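Local structure of ATP-dependent Clp protease proteolytic subunit (Plasmodium falciparum, 4GM2) at residues P36-I41 with D70-K75; I77-I82 with I139-Q144; I86-V91 with C112-S117; E164-N169 with N175-V180; F187-A192 with D199-K204. The protein forms the inactive subunit of the apicoplast-localized Clp (caseinolytic) protease complex, a peptidase S14 family protein that assembles here as seven chains. One frame throughout, in Å; residues are numbered along the deposited sequence.

Contact 1: P36-I41 with D70-K75; sequences PIYPHI and DIDNNK
Pro-36 and Tyr-38 both meet the side chain of Asp-72. Pro-36 CG lies 3.8 Å from Asp-72 CB and 3.8 Å from Asp-72 CG, so the proline ring leans on the carbon base of the acid. Tyr-38 approaches the other end. Its OH stands 3.6 Å from Asp-72 OD2, and the phenol ring and the carboxylate are nearly perpendicular, 88° apart. The CB of Tyr-38 points away from 70-75. CG beside the backbone N (chi1 -57°) swings the ring back, with Pro-36 CB 3.9 Å above one face near the rim. Ile-41 CG1 sits at the ring edge.

Ile-37 centres an inverse gamma turn, and its O accepts from Asn-78. Tyr-38 is the N-cap residue of helix 39-55. A type I' turn from Asp-72 to Lys-75 closes the two-residue beta hairpin of strands 71-72 and 75-76, with Asp-72 N bonded to Lys-75 O at 2.8 Å. Asp-70 OD2 is held by the hydroxyl of Tyr-137. In active ClpP the loop equivalent to the one after strand 61-67 helps form the oxyanion hole; 70-75 probably comes just after it. The proline meets the acid through carbon, and the phenol oxygen keeps a long distance from OD2, so this is a loose surface contact.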
# COMPACT_ATOMS: atom_id res chain seq x y z
N PRO A 36 -2.10 6.15 -23.27
CA PRO A 36 -3.43 6.28 -23.85
C PRO A 36 -4.36 7.04 -22.89
O PRO A 36 -4.19 6.95 -21.68
CB PRO A 36 -3.90 4.83 -23.97
CG PRO A 36 -2.65 4.05 -24.14
CD PRO A 36 -1.60 4.76 -23.34
N ILE A 37 -5.31 7.80 -23.43
CA ILE A 37 -6.21 8.57 -22.57
C ILE A 37 -7.37 7.69 -22.08
O ILE A 37 -8.48 7.72 -22.62
CB ILE A 37 -6.73 9.86 -23.25
CG1 ILE A 37 -5.59 10.57 -23.99
CG2 ILE A 37 -7.38 10.79 -22.22
CD1 ILE A 37 -6.02 11.81 -24.75
N TYR A 38 -7.08 6.89 -21.05
CA TYR A 38 -8.09 6.09 -20.35
C TYR A 38 -9.08 7.01 -19.63
O TYR A 38 -8.76 8.17 -19.37
CB TYR A 38 -7.43 5.17 -19.31
CG TYR A 38 -6.38 4.24 -19.85
CD1 TYR A 38 -5.02 4.54 -19.72
CD2 TYR A 38 -6.73 3.04 -20.48
CE1 TYR A 38 -4.05 3.68 -20.20
CE2 TYR A 38 -5.76 2.18 -20.97
CZ TYR A 38 -4.43 2.51 -20.83
OH TYR A 38 -3.46 1.66 -21.31
N PRO A 39 -10.28 6.49 -19.28
CA PRO A 39 -11.27 7.28 -18.54
C PRO A 39 -10.69 8.05 -17.34
O PRO A 39 -11.04 9.21 -17.14
CB PRO A 39 -12.27 6.22 -18.06
CG PRO A 39 -12.22 5.17 -19.11
CD PRO A 39 -10.83 5.18 -19.69
N HIS A 40 -9.81 7.41 -16.58
CA HIS A 40 -9.22 8.04 -15.39
C HIS A 40 -8.16 9.06 -15.72
O HIS A 40 -7.87 9.94 -14.90
CB HIS A 40 -8.67 6.99 -14.44
CG HIS A 40 -7.49 6.22 -14.99
ND1 HIS A 40 -6.22 6.60 -14.79
CD2 HIS A 40 -7.44 5.05 -15.74
CE1 HIS A 40 -5.39 5.73 -15.39
NE2 HIS A 40 -6.14 4.77 -15.97
N ILE A 41 -7.55 8.94 -16.90
CA ILE A 41 -6.52 9.88 -17.34
C ILE A 41 -7.12 11.24 -17.66
O ILE A 41 -6.60 12.27 -17.23
CB ILE A 41 -5.71 9.33 -18.55
CG1 ILE A 41 -4.81 8.16 -18.12
CG2 ILE A 41 -4.92 10.43 -19.24
CD1 ILE A 41 -3.75 8.49 -17.09
N ASP A 70 -7.13 7.41 -27.83
CA ASP A 70 -8.10 6.49 -27.23
C ASP A 70 -7.93 5.04 -27.70
O ASP A 70 -8.74 4.18 -27.34
CB ASP A 70 -9.54 6.96 -27.47
CG ASP A 70 -9.92 6.97 -28.94
OD1 ASP A 70 -9.02 7.04 -29.81
OD2 ASP A 70 -11.14 6.90 -29.23
N ILE A 71 -6.90 4.78 -28.50
CA ILE A 71 -6.59 3.41 -28.92
C ILE A 71 -5.28 2.91 -28.32
O ILE A 71 -4.36 3.69 -28.05
CB ILE A 71 -6.63 3.20 -30.47
CG1 ILE A 71 -5.61 4.10 -31.19
CG2 ILE A 71 -8.03 3.42 -31.02
CD1 ILE A 71 -4.31 3.40 -31.55
N ASP A 72 -5.21 1.60 -28.11
CA ASP A 72 -4.02 0.96 -27.59
C ASP A 72 -3.99 -0.49 -28.03
O ASP A 72 -4.77 -1.31 -27.55
CB ASP A 72 -3.98 1.07 -26.06
CG ASP A 72 -2.73 0.46 -25.47
OD1 ASP A 72 -1.66 0.58 -26.09
OD2 ASP A 72 -2.83 -0.16 -24.38
N ASN A 73 -3.07 -0.80 -28.95
CA ASN A 73 -3.02 -2.10 -29.63
C ASN A 73 -4.35 -2.47 -30.27
O ASN A 73 -5.01 -3.43 -29.87
CB ASN A 73 -2.56 -3.21 -28.67
CG ASN A 73 -1.06 -3.20 -28.45
OD1 ASN A 73 -0.49 -2.18 -28.06
ND2 ASN A 73 -0.42 -4.33 -28.68
N ASN A 74 -4.75 -1.66 -31.26
CA ASN A 74 -5.98 -1.85 -32.04
C ASN A 74 -7.29 -1.84 -31.24
O ASN A 74 -8.38 -1.81 -31.83
CB ASN A 74 -5.91 -3.12 -32.90
CG ASN A 74 -4.80 -3.05 -33.93
OD1 ASN A 74 -4.50 -1.99 -34.49
ND2 ASN A 74 -4.17 -4.20 -34.20
N LYS A 75 -7.19 -1.84 -29.91
CA LYS A 75 -8.37 -1.82 -29.04
C LYS A 75 -8.65 -0.42 -28.53
O LYS A 75 -7.73 0.31 -28.14
CB LYS A 75 -8.21 -2.80 -27.86
CG LYS A 75 -7.80 -4.22 -28.22
CD LYS A 75 -8.87 -4.96 -29.01
CE LYS A 75 -8.33 -6.27 -29.57
NZ LYS A 75 -9.27 -6.90 -30.54

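Contact 2: I77-I82 with I139-Q144; sequences INLNGI and IIPFNQ
Leu-79, in the turn that leads into helix 81-94, packs on Ile-139 and Pro-141 in the loop before helix 148-170. That long helix probably corresponds to the handle helix of the ClpP fold. Leu-79 splits its two methyls between the partners. CD2 lies 3.7 Å from Ile-139 CG2, with the two side chains at about a right angle. CD1 lies 4.1 Å from Pro-141 CB, and here the side chains run past each other in opposite directions.

Leu-79 sits in a type I turn from Asn-78 to Gly-81, whose closing bond is weak. An Asx turn lies over it: Asn-80 N gives a hydrogen bond to Asn-78 OD1 at 2.9 Å, from above the carbonyl plane. Asn-78 ND2 in turn binds Asp-84 and the carbonyl of Ile-37.

Asn-73 of a neighbouring subunit packs on both Leu-79 and Pro-141. Asn-143 O also accepts from Asn-74 of that subunit. The contact itself is apolar; the polar bonds beside it run from asparagines to the neighbouring subunit.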
# COMPACT_ATOMS: atom_id res chain seq x y z
N ILE A 77 -9.60 1.94 -25.78
CA ILE A 77 -9.44 1.89 -24.32
C ILE A 77 -10.31 2.93 -23.61
O ILE A 77 -10.34 2.99 -22.38
CB ILE A 77 -7.96 2.02 -23.89
CG1 ILE A 77 -7.24 3.17 -24.62
CG2 ILE A 77 -7.23 0.71 -24.12
CD1 ILE A 77 -7.52 4.56 -24.08
N ASN A 78 -11.00 3.75 -24.40
CA ASN A 78 -11.92 4.74 -23.87
C ASN A 78 -13.11 4.90 -24.80
O ASN A 78 -12.98 5.42 -25.92
CB ASN A 78 -11.21 6.09 -23.67
CG ASN A 78 -11.99 7.05 -22.79
OD1 ASN A 78 -13.20 6.90 -22.59
ND2 ASN A 78 -11.30 8.05 -22.25
N LEU A 79 -14.27 4.46 -24.34
CA LEU A 79 -15.49 4.53 -25.15
C LEU A 79 -15.97 5.98 -25.28
O LEU A 79 -16.71 6.31 -26.21
CB LEU A 79 -16.59 3.63 -24.58
CG LEU A 79 -16.34 2.12 -24.47
CD1 LEU A 79 -17.49 1.44 -23.74
CD2 LEU A 79 -16.14 1.47 -25.83
N ASN A 80 -15.53 6.83 -24.37
CA ASN A 80 -15.95 8.23 -24.34
C ASN A 80 -14.80 9.21 -24.59
O ASN A 80 -14.83 10.36 -24.15
CB ASN A 80 -16.66 8.52 -23.02
CG ASN A 80 -17.88 7.64 -22.82
OD1 ASN A 80 -18.85 7.73 -23.56
ND2 ASN A 80 -17.82 6.76 -21.82
N GLY A 81 -13.79 8.72 -25.31
CA GLY A 81 -12.58 9.48 -25.62
C GLY A 81 -12.82 10.85 -26.24
O GLY A 81 -12.28 11.84 -25.77
N ILE A 82 -13.65 10.89 -27.28
CA ILE A 82 -13.92 12.13 -28.02
C ILE A 82 -14.57 13.23 -27.17
O ILE A 82 -14.15 14.39 -27.21
CB ILE A 82 -14.75 11.85 -29.30
CG1 ILE A 82 -14.03 10.83 -30.19
CG2 ILE A 82 -14.97 13.14 -30.09
CD1 ILE A 82 -14.89 10.18 -31.25
N ILE A 139 -18.43 5.48 -31.45
CA ILE A 139 -18.48 4.21 -30.74
C ILE A 139 -19.82 4.04 -30.04
O ILE A 139 -20.22 4.88 -29.23
CB ILE A 139 -17.31 4.05 -29.74
CG1 ILE A 139 -15.95 4.27 -30.42
CG2 ILE A 139 -17.33 2.66 -29.10
CD1 ILE A 139 -15.38 5.65 -30.21
N ILE A 140 -20.52 2.96 -30.37
CA ILE A 140 -21.72 2.58 -29.64
C ILE A 140 -21.34 1.48 -28.65
O ILE A 140 -20.90 0.40 -29.06
CB ILE A 140 -22.88 2.13 -30.57
CG1 ILE A 140 -23.40 3.30 -31.41
CG2 ILE A 140 -24.04 1.54 -29.77
CD1 ILE A 140 -22.70 3.48 -32.75
N PRO A 141 -21.48 1.76 -27.34
CA PRO A 141 -21.23 0.77 -26.30
C PRO A 141 -22.23 -0.39 -26.39
O PRO A 141 -23.30 -0.22 -26.97
CB PRO A 141 -21.44 1.55 -24.99
CG PRO A 141 -21.29 2.98 -25.37
CD PRO A 141 -21.85 3.07 -26.76
N PHE A 142 -21.86 -1.53 -25.82
CA PHE A 142 -22.70 -2.74 -25.87
C PHE A 142 -24.13 -2.49 -25.37
O PHE A 142 -25.10 -2.90 -26.01
CB PHE A 142 -22.05 -3.89 -25.09
CG PHE A 142 -22.94 -5.08 -24.93
CD1 PHE A 142 -23.05 -6.02 -25.95
CD2 PHE A 142 -23.69 -5.26 -23.77
CE1 PHE A 142 -23.88 -7.12 -25.82
CE2 PHE A 142 -24.52 -6.36 -23.63
CZ PHE A 142 -24.62 -7.29 -24.65
N ASN A 143 -24.23 -1.83 -24.22
CA ASN A 143 -25.51 -1.57 -23.57
C ASN A 143 -26.39 -0.62 -24.37
O ASN A 143 -25.96 0.48 -24.75
CB ASN A 143 -25.30 -1.05 -22.15
CG ASN A 143 -24.47 -2.00 -21.30
OD1 ASN A 143 -24.94 -3.06 -20.90
ND2 ASN A 143 -23.24 -1.61 -21.01
N GLN A 144 -27.61 -1.08 -24.63
CA GLN A 144 -28.62 -0.34 -25.38
C GLN A 144 -28.98 0.99 -24.71
O GLN A 144 -29.31 1.02 -23.52
CB GLN A 144 -29.87 -1.20 -25.52
CG GLN A 144 -31.06 -0.51 -26.17
CD GLN A 144 -30.90 -0.35 -27.67
OE1 GLN A 144 -30.19 0.54 -28.14
NE2 GLN A 144 -31.56 -1.22 -28.42

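Contact 3: I86-V91 with C112-S117; sequences ISIVDV and CILASS
This is a buried, mostly apolar contact between helix 81-94 and the end of helix 110-116, close to the centre of the chain, made by Ile-88 with Leu-114 and Val-89 with Ser-117. Ile-88 CG2 meets Leu-114 CD1 at 3.5 Å, and the two side chains cross at about a right angle. Leu-114 CB does not aim straight at the other helix. Its CG is trans to the backbone N (chi1 -167°), and this carries CD1 across to Ile-88.

The next residue, Val-89, meets Ser-117: its CG2 lies 3.5 Å from Ser-117 OG and 3.8 Å from Ser-117 CB. The hydroxyl oxygen itself lies against the valine methyl, while its hydrogen bonds go to Ile-113 O and Asn-169.

Helix 81-94 lies on the crossover between the parallel strands 61-67 and 99-103, in the alpha/beta core of the ClpP family. Leu-114 also packs on Leu-63 and Ile-65 of that sheet, and Ile-88 packs on helix 39-55. In active relatives the start of the helix equivalent to 110-116 carries the nucleophilic serine.

Two serines close the end of this helix. Ser-116 OG and Ser-117 OG bond to Ile-113 O at 2.8 Å and 2.7 Å, from opposite faces of its carbonyl plane. Asn-169 ND2 donates to both hydroxyls. On the outer side of helix 81-94, Ser-87 and Asp-90 bond to Leu-104 and Asn-128 of a neighbouring subunit.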
# COMPACT_ATOMS: atom_id res chain seq x y z
N ILE A 86 -13.05 16.75 -25.82
CA ILE A 86 -13.89 17.94 -26.02
C ILE A 86 -14.06 18.66 -24.69
O ILE A 86 -14.02 19.89 -24.62
CB ILE A 86 -15.28 17.61 -26.62
CG1 ILE A 86 -15.15 17.20 -28.10
CG2 ILE A 86 -16.21 18.81 -26.53
CD1 ILE A 86 -16.39 16.53 -28.66
N SER A 87 -14.25 17.87 -23.63
CA SER A 87 -14.34 18.42 -22.28
C SER A 87 -13.05 19.10 -21.84
O SER A 87 -13.11 20.18 -21.26
CB SER A 87 -14.73 17.36 -21.27
OG SER A 87 -16.13 17.37 -21.11
N ILE A 88 -11.91 18.48 -22.12
CA ILE A 88 -10.60 19.03 -21.74
C ILE A 88 -10.32 20.37 -22.45
O ILE A 88 -9.99 21.36 -21.79
CB ILE A 88 -9.45 18.03 -22.00
CG1 ILE A 88 -9.59 16.80 -21.09
CG2 ILE A 88 -8.10 18.70 -21.75
CD1 ILE A 88 -8.84 15.58 -21.58
N VAL A 89 -10.47 20.38 -23.77
CA VAL A 89 -10.23 21.61 -24.55
C VAL A 89 -11.23 22.71 -24.14
O VAL A 89 -10.91 23.89 -24.22
CB VAL A 89 -10.15 21.36 -26.08
CG1 VAL A 89 -11.20 20.36 -26.53
CG2 VAL A 89 -10.29 22.65 -26.88
N ASP A 90 -12.40 22.32 -23.67
CA ASP A 90 -13.34 23.28 -23.10
C ASP A 90 -12.82 23.93 -21.82
O ASP A 90 -13.00 25.14 -21.63
CB ASP A 90 -14.71 22.65 -22.85
CG ASP A 90 -15.69 22.94 -23.97
OD1 ASP A 90 -15.29 23.54 -24.99
OD2 ASP A 90 -16.87 22.56 -23.82
N VAL A 91 -12.18 23.15 -20.94
CA VAL A 91 -11.66 23.74 -19.70
C VAL A 91 -10.40 24.55 -19.98
O VAL A 91 -10.17 25.59 -19.35
CB VAL A 91 -11.48 22.74 -18.52
CG1 VAL A 91 -12.27 21.46 -18.74
CG2 VAL A 91 -10.02 22.42 -18.24
N CYS A 112 -4.05 14.20 -30.67
CA CYS A 112 -3.69 15.20 -31.68
C CYS A 112 -4.58 16.44 -31.56
O CYS A 112 -4.09 17.57 -31.66
CB CYS A 112 -3.78 14.61 -33.09
SG CYS A 112 -3.24 15.72 -34.41
N ILE A 113 -5.88 16.22 -31.35
CA ILE A 113 -6.83 17.30 -31.08
C ILE A 113 -6.37 18.10 -29.86
O ILE A 113 -6.33 19.33 -29.89
CB ILE A 113 -8.25 16.73 -30.82
CG1 ILE A 113 -8.80 16.06 -32.08
CG2 ILE A 113 -9.19 17.82 -30.33
CD1 ILE A 113 -9.95 15.12 -31.83
N LEU A 114 -6.01 17.37 -28.81
CA LEU A 114 -5.53 17.97 -27.58
C LEU A 114 -4.29 18.82 -27.81
O LEU A 114 -4.23 19.96 -27.35
CB LEU A 114 -5.25 16.89 -26.53
CG LEU A 114 -5.05 17.39 -25.10
CD1 LEU A 114 -6.23 18.24 -24.66
CD2 LEU A 114 -4.83 16.21 -24.17
N ALA A 115 -3.31 18.27 -28.53
CA ALA A 115 -2.07 18.99 -28.84
C ALA A 115 -2.31 20.30 -29.60
O ALA A 115 -1.73 21.34 -29.27
CB ALA A 115 -1.11 18.09 -29.60
N SER A 116 -3.19 20.26 -30.60
CA SER A 116 -3.50 21.44 -31.41
C SER A 116 -4.34 22.48 -30.65
O SER A 116 -4.59 23.58 -31.15
CB SER A 116 -4.24 21.03 -32.68
OG SER A 116 -5.49 20.43 -32.36
N SER A 117 -4.79 22.11 -29.45
CA SER A 117 -5.67 22.97 -28.68
C SER A 117 -4.91 23.94 -27.76
O SER A 117 -5.52 24.78 -27.11
CB SER A 117 -6.69 22.14 -27.89
OG SER A 117 -7.57 21.46 -28.78

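Contact 4: E164-N169 with N175-V180; sequences EIISKN and NVISNV
Segments 164-169 and 175-180 are both helical, and they come closest at Ser-167 and Ile-177, whose CA atoms are 6.1 Å apart. Their directions are neither parallel nor antiparallel. Five residues separate them along the chain.

Ile-177 carries one side of the contact. Its CB and CG1 each lie 3.4 Å from Ser-167 OG, so the serine oxygen rests against the root of the isoleucine. The CG2 branch, trans to the backbone N, meets Ile-166 CG2 at 3.9 Å. The CD1 tip stands 4.0 Å from the same Ile-166 CG2, so one methyl of Ile-166 faces both ends of the Ile-177 fork. The two isoleucines cross at a slant.

Ser-167 OG has its polar partner within its own helix. A chi1 of -63° brings OG beside the backbone N, where it bonds to the carbonyl of Ile-163 one turn back. This buried hydroxyl is thus satisfied, although only carbon faces it across the contact.

Ile-177 also packs on Ile-163, Thr-170 and Phe-195, while Ile-166 reaches Ile-113 of helix 110-116. The arrangement is a pair of consecutive helices folded over a short link, here at the C-terminal end of what is probably the ClpP handle helix.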
# COMPACT_ATOMS: atom_id res chain seq x y z
N GLU A 164 -15.37 21.13 -35.64
CA GLU A 164 -15.35 22.54 -35.27
C GLU A 164 -14.06 22.94 -34.56
O GLU A 164 -13.46 23.97 -34.87
CB GLU A 164 -16.56 22.85 -34.38
CG GLU A 164 -17.12 24.25 -34.54
CD GLU A 164 -18.57 24.35 -34.09
OE1 GLU A 164 -18.86 25.19 -33.22
OE2 GLU A 164 -19.42 23.58 -34.61
N ILE A 165 -13.63 22.11 -33.61
CA ILE A 165 -12.39 22.31 -32.87
C ILE A 165 -11.17 22.26 -33.80
O ILE A 165 -10.34 23.17 -33.78
CB ILE A 165 -12.26 21.29 -31.71
CG1 ILE A 165 -13.36 21.54 -30.67
CG2 ILE A 165 -10.88 21.35 -31.07
CD1 ILE A 165 -13.54 20.41 -29.67
N ILE A 166 -11.06 21.21 -34.61
CA ILE A 166 -9.93 21.04 -35.51
C ILE A 166 -9.88 22.15 -36.57
O ILE A 166 -8.81 22.68 -36.88
CB ILE A 166 -9.92 19.65 -36.18
CG1 ILE A 166 -9.82 18.56 -35.12
CG2 ILE A 166 -8.75 19.53 -37.16
CD1 ILE A 166 -10.16 17.17 -35.61
N SER A 167 -11.05 22.51 -37.10
CA SER A 167 -11.17 23.62 -38.05
C SER A 167 -10.67 24.94 -37.46
O SER A 167 -9.99 25.71 -38.16
CB SER A 167 -12.61 23.78 -38.53
OG SER A 167 -13.03 22.63 -39.22
N LYS A 168 -10.99 25.20 -36.20
CA LYS A 168 -10.56 26.41 -35.51
C LYS A 168 -9.06 26.40 -35.23
O LYS A 168 -8.38 27.40 -35.47
CB LYS A 168 -11.33 26.61 -34.20
CG LYS A 168 -11.30 28.04 -33.67
CD LYS A 168 -11.84 28.17 -32.25
CE LYS A 168 -10.76 27.90 -31.21
NZ LYS A 168 -11.26 28.10 -29.82
N ASN A 169 -8.55 25.27 -34.74
CA ASN A 169 -7.13 25.12 -34.39
C ASN A 169 -6.19 25.27 -35.59
O ASN A 169 -5.10 25.83 -35.46
CB ASN A 169 -6.88 23.76 -33.71
CG ASN A 169 -7.60 23.63 -32.37
OD1 ASN A 169 -8.21 24.57 -31.87
ND2 ASN A 169 -7.52 22.44 -31.78
N ASN A 175 -15.37 22.38 -44.32
CA ASN A 175 -15.45 21.57 -45.54
C ASN A 175 -14.18 20.77 -45.81
O ASN A 175 -14.25 19.58 -46.14
CB ASN A 175 -15.75 22.46 -46.76
CG ASN A 175 -16.91 23.41 -46.52
OD1 ASN A 175 -16.91 24.19 -45.57
ND2 ASN A 175 -17.90 23.37 -47.41
N VAL A 176 -13.03 21.43 -45.69
CA VAL A 176 -11.73 20.80 -45.92
C VAL A 176 -11.35 19.85 -44.78
O VAL A 176 -10.73 18.81 -45.01
CB VAL A 176 -10.61 21.84 -46.23
CG1 VAL A 176 -10.57 22.96 -45.20
CG2 VAL A 176 -9.24 21.17 -46.35
N ILE A 177 -11.76 20.19 -43.56
CA ILE A 177 -11.52 19.34 -42.39
C ILE A 177 -12.44 18.11 -42.40
O ILE A 177 -12.00 17.00 -42.10
CB ILE A 177 -11.63 20.13 -41.06
CG1 ILE A 177 -10.50 21.17 -40.96
CG2 ILE A 177 -11.62 19.21 -39.85
CD1 ILE A 177 -9.09 20.61 -41.01
N SER A 178 -13.71 18.32 -42.75
CA SER A 178 -14.65 17.22 -42.93
C SER A 178 -14.17 16.27 -44.03
O SER A 178 -14.28 15.05 -43.91
CB SER A 178 -16.05 17.74 -43.26
OG SER A 178 -16.99 16.69 -43.34
N ASN A 179 -13.63 16.86 -45.10
CA ASN A 179 -13.06 16.14 -46.24
C ASN A 179 -11.85 15.29 -45.86
O ASN A 179 -11.68 14.17 -46.35
CB ASN A 179 -12.67 17.15 -47.33
CG ASN A 179 -11.97 16.51 -48.51
OD1 ASN A 179 -12.60 15.87 -49.36
ND2 ASN A 179 -10.65 16.70 -48.58
N VAL A 180 -11.01 15.83 -44.98
CA VAL A 180 -9.76 15.17 -44.58
C VAL A 180 -9.98 14.15 -43.45
O VAL A 180 -9.07 13.40 -43.11
CB VAL A 180 -8.68 16.21 -44.20
CG1 VAL A 180 -8.78 16.62 -42.74
CG2 VAL A 180 -7.30 15.68 -44.52

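Contact 5: F187-A192 with D199-K204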
# COMPACT_ATOMS: atom_id res chain seq x y z
N PHE A 187 1.13 12.77 -39.95
CA PHE A 187 1.95 13.97 -40.04
C PHE A 187 3.27 13.75 -39.32
O PHE A 187 3.29 13.20 -38.21
CB PHE A 187 1.25 15.16 -39.36
CG PHE A 187 -0.13 15.45 -39.89
CD1 PHE A 187 -1.24 14.79 -39.37
CD2 PHE A 187 -0.31 16.40 -40.89
CE1 PHE A 187 -2.51 15.06 -39.86
CE2 PHE A 187 -1.58 16.68 -41.37
CZ PHE A 187 -2.68 16.01 -40.86
N ASN A 188 4.36 14.17 -39.95
CA ASN A 188 5.60 14.43 -39.22
C ASN A 188 5.53 15.86 -38.69
O ASN A 188 4.61 16.60 -39.02
CB ASN A 188 6.83 14.19 -40.10
CG ASN A 188 6.87 15.10 -41.32
OD1 ASN A 188 6.68 16.31 -41.22
ND2 ASN A 188 7.15 14.51 -42.48
N ALA A 189 6.50 16.25 -37.86
CA ALA A 189 6.53 17.58 -37.26
C ALA A 189 6.38 18.72 -38.29
O ALA A 189 5.60 19.64 -38.08
CB ALA A 189 7.78 17.77 -36.41
N ASP A 190 7.14 18.63 -39.38
CA ASP A 190 7.11 19.63 -40.46
C ASP A 190 5.73 19.74 -41.11
O ASP A 190 5.25 20.84 -41.39
CB ASP A 190 8.15 19.32 -41.53
CG ASP A 190 9.57 19.63 -41.09
OD1 ASP A 190 9.75 20.55 -40.27
OD2 ASP A 190 10.50 18.96 -41.58
N GLU A 191 5.12 18.59 -41.36
CA GLU A 191 3.79 18.52 -41.96
C GLU A 191 2.73 19.03 -40.98
O GLU A 191 1.71 19.57 -41.40
CB GLU A 191 3.47 17.09 -42.41
CG GLU A 191 4.32 16.61 -43.59
CD GLU A 191 4.19 15.11 -43.85
OE1 GLU A 191 3.95 14.34 -42.90
OE2 GLU A 191 4.34 14.70 -45.03
N ALA A 192 2.99 18.84 -39.69
CA ALA A 192 2.11 19.32 -38.64
C ALA A 192 2.19 20.84 -38.50
O ALA A 192 1.19 21.49 -38.20
CB ALA A 192 2.44 18.64 -37.32
N ASP A 199 2.92 24.88 -33.99
CA ASP A 199 3.53 26.16 -34.32
C ASP A 199 5.03 26.08 -34.58
O ASP A 199 5.51 26.55 -35.61
CB ASP A 199 3.23 27.18 -33.22
CG ASP A 199 1.75 27.45 -33.08
OD1 ASP A 199 1.13 27.89 -34.07
OD2 ASP A 199 1.20 27.24 -31.98
N HIS A 200 5.77 25.48 -33.65
CA HIS A 200 7.23 25.45 -33.72
C HIS A 200 7.80 24.10 -33.44
O HIS A 200 7.25 23.32 -32.65
CB HIS A 200 7.84 26.46 -32.75
CG HIS A 200 7.26 27.84 -32.85
ND1 HIS A 200 7.47 28.65 -33.91
CD2 HIS A 200 6.46 28.57 -31.96
CE1 HIS A 200 6.83 29.82 -33.72
NE2 HIS A 200 6.21 29.77 -32.53
N ILE A 201 8.93 23.81 -34.09
CA ILE A 201 9.71 22.61 -33.81
C ILE A 201 10.86 22.99 -32.88
O ILE A 201 11.69 23.84 -33.21
CB ILE A 201 10.24 21.95 -35.10
CG1 ILE A 201 9.08 21.64 -36.05
CG2 ILE A 201 10.99 20.66 -34.78
CD1 ILE A 201 9.44 21.77 -37.51
N LEU A 202 10.89 22.35 -31.71
CA LEU A 202 11.84 22.68 -30.65
C LEU A 202 13.28 22.30 -31.00
O LEU A 202 13.54 21.18 -31.44
CB LEU A 202 11.44 22.00 -29.34
CG LEU A 202 10.15 22.46 -28.65
CD1 LEU A 202 9.79 21.51 -27.52
CD2 LEU A 202 10.26 23.89 -28.14
N GLU A 203 14.19 23.24 -30.78
CA GLU A 203 15.62 23.01 -30.97
C GLU A 203 16.41 23.49 -29.75
O GLU A 203 15.83 23.95 -28.77
CB GLU A 203 16.11 23.69 -32.25
CG GLU A 203 15.70 25.15 -32.37
CD GLU A 203 16.40 25.86 -33.52
OE1 GLU A 203 17.63 26.07 -33.43
OE2 GLU A 203 15.72 26.22 -34.50
N LYS A 204 17.74 23.38 -29.82
CA LYS A 204 18.62 23.83 -28.74
C LYS A 204 18.62 25.35 -28.63
O LYS A 204 18.15 25.91 -27.64
CB LYS A 204 20.05 23.33 -28.99
CG LYS A 204 20.91 23.20 -27.74
CD LYS A 204 20.57 21.94 -26.97
CE LYS A 204 21.62 21.62 -25.93
NZ LYS A 204 21.39 20.26 -25.35
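Ile-201, on the short strand 200-201, sends its CB toward Ala-189 and Asp-190 at the start of helix 189-194. With chi1 at -56°, CG1 stands trans to the carbonyl carbon and leads the approach. CG1 lies 4.1 Å from Ala-189 CB. The chain then runs on to CD1, which comes beside the carboxylate of Asp-190, 4.2 Å from its CG. Its separation from Asp-190 OD1 is shorter still, but that value is doubtful at this resolution. The two side chains cross at about a right angle. Asp-190 CB points away from the strand, and its carboxylate turns back to the methyl.

The helix start is held by a capping box. Asn-188 OD1 accepts from Glu-191 N at 2.8 Å, and Glu-191 OE1 accepts from Asn-188 N at 3.0 Å. Both bonds are fairly straight, 161° and 168° at the hydrogen. Asn-188 N meets OE1 on the anti side of the carboxylate. This pair closes the first turn, which carries Ala-189 and Asp-190.

Around the site, Ala-189 also touches Ser-125, and Asp-199 forms a salt bridge with Arg-123. Beyond the strand, Lys-204 NZ bonds to Ile-95 O of a neighbouring subunit. The sure apolar contact is Ala-189 CB with Ile-201 CG1; CD1 ends beside the carboxylate of Asp-190, in a place partly open to solvent.

In the fold
The five contacts follow the chain in series, except that contact 3 is nested inside the loop closed by contact 2. Contacts 1 and 2 adjoin, their centres 12 Å apart, through Ile-37 with Asn-78 and Asp-70 with Ile-77. Contacts 2 and 3 share helix 81-94, with centres 19 Å apart. Contacts 3 and 4, 14 Å apart between centres, are joined by Asn-169 bonding to Ser-116 and Ser-117. Contact 5 lies 32 Å from contact 2 between centres, on the opposite side of the chain's centre. Contact 3 is buried near that centre, whereas contacts 1 and 2 are at the surface. Contacts 2, 3 and 5 have residues that bond to neighbouring subunits, tying internal packing to the seven-chain assembly.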